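Baccell_00875 (Bacteroides cellulosilyticus DSM 14838, PDB 5NO8) is a polysaccharide lyase that probably cleaves at glucuronic acid to remove the L-rhamnose caps of complex arabinogalactan proteins. Local coordinates at residues 306-311 and 316-321. Numbering follows the deposited sequence.
Sequences VEVPME and VRFDFY
D319 OD1 is gripped twice by R317, from NE at 2.9 Å and from NH2 at 3.0 Å, the latter reaching its syn lone pair. NE also bonds D319 OD2, nearly in the guanidinium plane, so the two side chains are locked side-on along one strand. Between them, F318 points toward 306-311, and V308 and the end of M310 come from the opposite direction to its ring edge. Its CG stands anti to the carbonyl carbon (chi1 -70°), which sends the ring rim across the gap. V308 CG2 abuts this rim, 3.7 Å from F318 CE1. Bent at chi2, M310 carries SD to the same edge, a Met-aromatic contact 5.3 Å from the F318 ring centroid, and the further bend at chi3 sets CE 3.8 Å from F318 CE2. M310 CE also touches V316 CG2 (3.9 Å), while V316 CG1 lies over one face of the F318 ring, toward its rim. Further along, V306 CG2 slides past F320 CE1 at 4.1 Å. Were F318 replaced by an alanine, V308 CG2 and the sulfur and methyl of M310 would probably lose the ring edge they share, opening a gap between the strands. Segments 306-309 and 316-321 run roughly antiparallel (155°), axes 10.6 Å apart; both belong to one mixed sheet that appears to curl round, sandwich-like, with 303-309 between 272-278 and 293-300, and 314-322 between 287-290 and 326-335.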
loop_
_atom_site.group_PDB
_atom_site.type_symbol
_atom_site.label_atom_id
_atom_site.label_comp_id
_atom_site.label_asym_id
_atom_site.label_seq_id
_atom_site.Cartn_x
_atom_site.Cartn_y
_atom_site.Cartn_z
ATOM N N VAL A 306 10.427 -21.425 -13.702
ATOM C CA VAL A 306 11.522 -20.817 -14.417
ATOM C C VAL A 306 12.597 -20.478 -13.402
ATOM O O VAL A 306 12.290 -19.969 -12.307
ATOM C CB VAL A 306 11.027 -19.489 -15.053
ATOM C CG1 VAL A 306 12.158 -18.667 -15.632
ATOM C CG2 VAL A 306 10.006 -19.780 -16.115
ATOM N N GLU A 307 13.857 -20.721 -13.759
ATOM C CA GLU A 307 14.980 -20.285 -12.923
ATOM C C GLU A 307 15.968 -19.597 -13.829
ATOM O O GLU A 307 16.471 -20.206 -14.781
ATOM C CB GLU A 307 15.645 -21.465 -12.227
ATOM C CG GLU A 307 14.819 -21.979 -11.061
ATOM C CD GLU A 307 15.565 -22.967 -10.165
ATOM O OE1 GLU A 307 16.454 -23.689 -10.669
ATOM O OE2 GLU A 307 15.227 -23.044 -8.958
ATOM N N VAL A 308 16.215 -18.322 -13.575
ATOM C CA VAL A 308 17.056 -17.524 -14.449
ATOM C C VAL A 308 17.928 -16.586 -13.640
ATOM O O VAL A 308 17.544 -16.142 -12.575
ATOM C CB VAL A 308 16.255 -16.663 -15.454
ATOM C CG1 VAL A 308 15.595 -17.525 -16.509
ATOM C CG2 VAL A 308 15.244 -15.783 -14.750
ATOM N N PRO A 309 19.098 -16.257 -14.172
ATOM C CA PRO A 309 19.883 -15.192 -13.592
ATOM C C PRO A 309 19.331 -13.804 -13.970
ATOM O O PRO A 309 18.780 -13.582 -15.055
ATOM C CB PRO A 309 21.269 -15.434 -14.197
ATOM C CG PRO A 309 20.978 -15.989 -15.531
ATOM C CD PRO A 309 19.775 -16.864 -15.331
ATOM N N MET A 310 19.472 -12.887 -13.034
ATOM C CA MET A 310 19.004 -11.531 -13.198
ATOM C C MET A 310 20.241 -10.696 -13.474
ATOM O O MET A 310 20.892 -10.252 -12.548
ATOM C CB MET A 310 18.279 -11.093 -11.913
ATOM C CG MET A 310 17.068 -11.930 -11.551
ATOM S SD MET A 310 15.791 -11.944 -12.855
ATOM C CE MET A 310 14.509 -11.033 -11.998
ATOM N N GLU A 311 20.545 -10.433 -14.742
ATOM C CA GLU A 311 21.848 -9.864 -15.093
ATOM C C GLU A 311 21.828 -8.395 -15.536
ATOM O O GLU A 311 22.885 -7.834 -15.843
ATOM C CB GLU A 311 22.556 -10.736 -16.147
ATOM C CG GLU A 311 22.739 -12.215 -15.763
ATOM C CD GLU A 311 23.811 -12.506 -14.679
ATOM O OE1 GLU A 311 24.222 -13.688 -14.576
ATOM O OE2 GLU A 311 24.283 -11.596 -13.950
ATOM N N VAL A 316 11.691 -6.384 -14.506
ATOM C CA VAL A 316 11.591 -7.680 -15.137
ATOM C C VAL A 316 10.159 -8.220 -15.010
ATOM O O VAL A 316 9.659 -8.452 -13.905
ATOM C CB VAL A 316 12.587 -8.721 -14.595
ATOM C CG1 VAL A 316 12.414 -10.058 -15.329
ATOM C CG2 VAL A 316 14.025 -8.216 -14.696
ATOM N N ARG A 317 9.528 -8.452 -16.148
ATOM C CA ARG A 317 8.214 -9.053 -16.189
ATOM C C ARG A 317 8.356 -10.504 -16.617
ATOM O O ARG A 317 8.942 -10.803 -17.658
ATOM C CB ARG A 317 7.328 -8.314 -17.189
ATOM C CG ARG A 317 5.899 -8.803 -17.202
ATOM C CD ARG A 317 5.140 -8.109 -18.301
ATOM N NE ARG A 317 3.890 -8.778 -18.611
ATOM C CZ ARG A 317 2.668 -8.349 -18.305
ATOM N NH1 ARG A 317 2.452 -7.186 -17.686
ATOM N NH2 ARG A 317 1.632 -9.076 -18.685
ATOM N N PHE A 318 7.855 -11.413 -15.801
ATOM C CA PHE A 318 7.780 -12.807 -16.203
ATOM C C PHE A 318 6.354 -13.092 -16.651
ATOM O O PHE A 318 5.417 -12.842 -15.884
ATOM C CB PHE A 318 8.135 -13.707 -15.029
ATOM C CG PHE A 318 9.589 -13.645 -14.635
ATOM C CD1 PHE A 318 10.532 -14.303 -15.383
ATOM C CD2 PHE A 318 10.007 -12.937 -13.515
ATOM C CE1 PHE A 318 11.858 -14.285 -15.015
ATOM C CE2 PHE A 318 11.342 -12.889 -13.157
ATOM C CZ PHE A 318 12.264 -13.583 -13.908
ATOM N N ASP A 319 6.183 -13.623 -17.866
ATOM C CA ASP A 319 4.875 -14.039 -18.387
ATOM C C ASP A 319 4.807 -15.563 -18.502
ATOM O O ASP A 319 5.787 -16.168 -18.933
ATOM C CB ASP A 319 4.601 -13.428 -19.758
ATOM C CG ASP A 319 4.316 -11.950 -19.699
ATOM O OD1 ASP A 319 3.242 -11.539 -19.193
ATOM O OD2 ASP A 319 5.151 -11.173 -20.174
ATOM N N PHE A 320 3.713 -16.165 -18.023
ATOM C CA PHE A 320 3.391 -17.564 -18.325
ATOM C C PHE A 320 2.239 -17.639 -19.330
ATOM O O PHE A 320 1.276 -16.886 -19.247
ATOM C CB PHE A 320 2.989 -18.334 -17.079
ATOM C CG PHE A 320 4.120 -18.598 -16.151
ATOM C CD1 PHE A 320 4.915 -19.721 -16.298
ATOM C CD2 PHE A 320 4.405 -17.706 -15.131
ATOM C CE1 PHE A 320 5.980 -19.954 -15.448
ATOM C CE2 PHE A 320 5.458 -17.936 -14.271
ATOM C CZ PHE A 320 6.250 -19.057 -14.421
ATOM N N TYR A 321 2.353 -18.575 -20.268
ATOM C CA TYR A 321 1.356 -18.788 -21.309
ATOM C C TYR A 321 0.990 -20.245 -21.205
ATOM O O TYR A 321 1.886 -21.101 -21.134
ATOM C CB TYR A 321 1.919 -18.493 -22.694
ATOM C CG TYR A 321 2.368 -17.071 -22.842
ATOM C CD1 TYR A 321 1.477 -16.063 -23.223
ATOM C CD2 TYR A 321 3.672 -16.715 -22.525
ATOM C CE1 TYR A 321 1.897 -14.747 -23.322
ATOM C CE2 TYR A 321 4.084 -15.406 -22.615
ATOM C CZ TYR A 321 3.203 -14.443 -23.008
ATOM O OH TYR A 321 3.647 -13.157 -23.061
#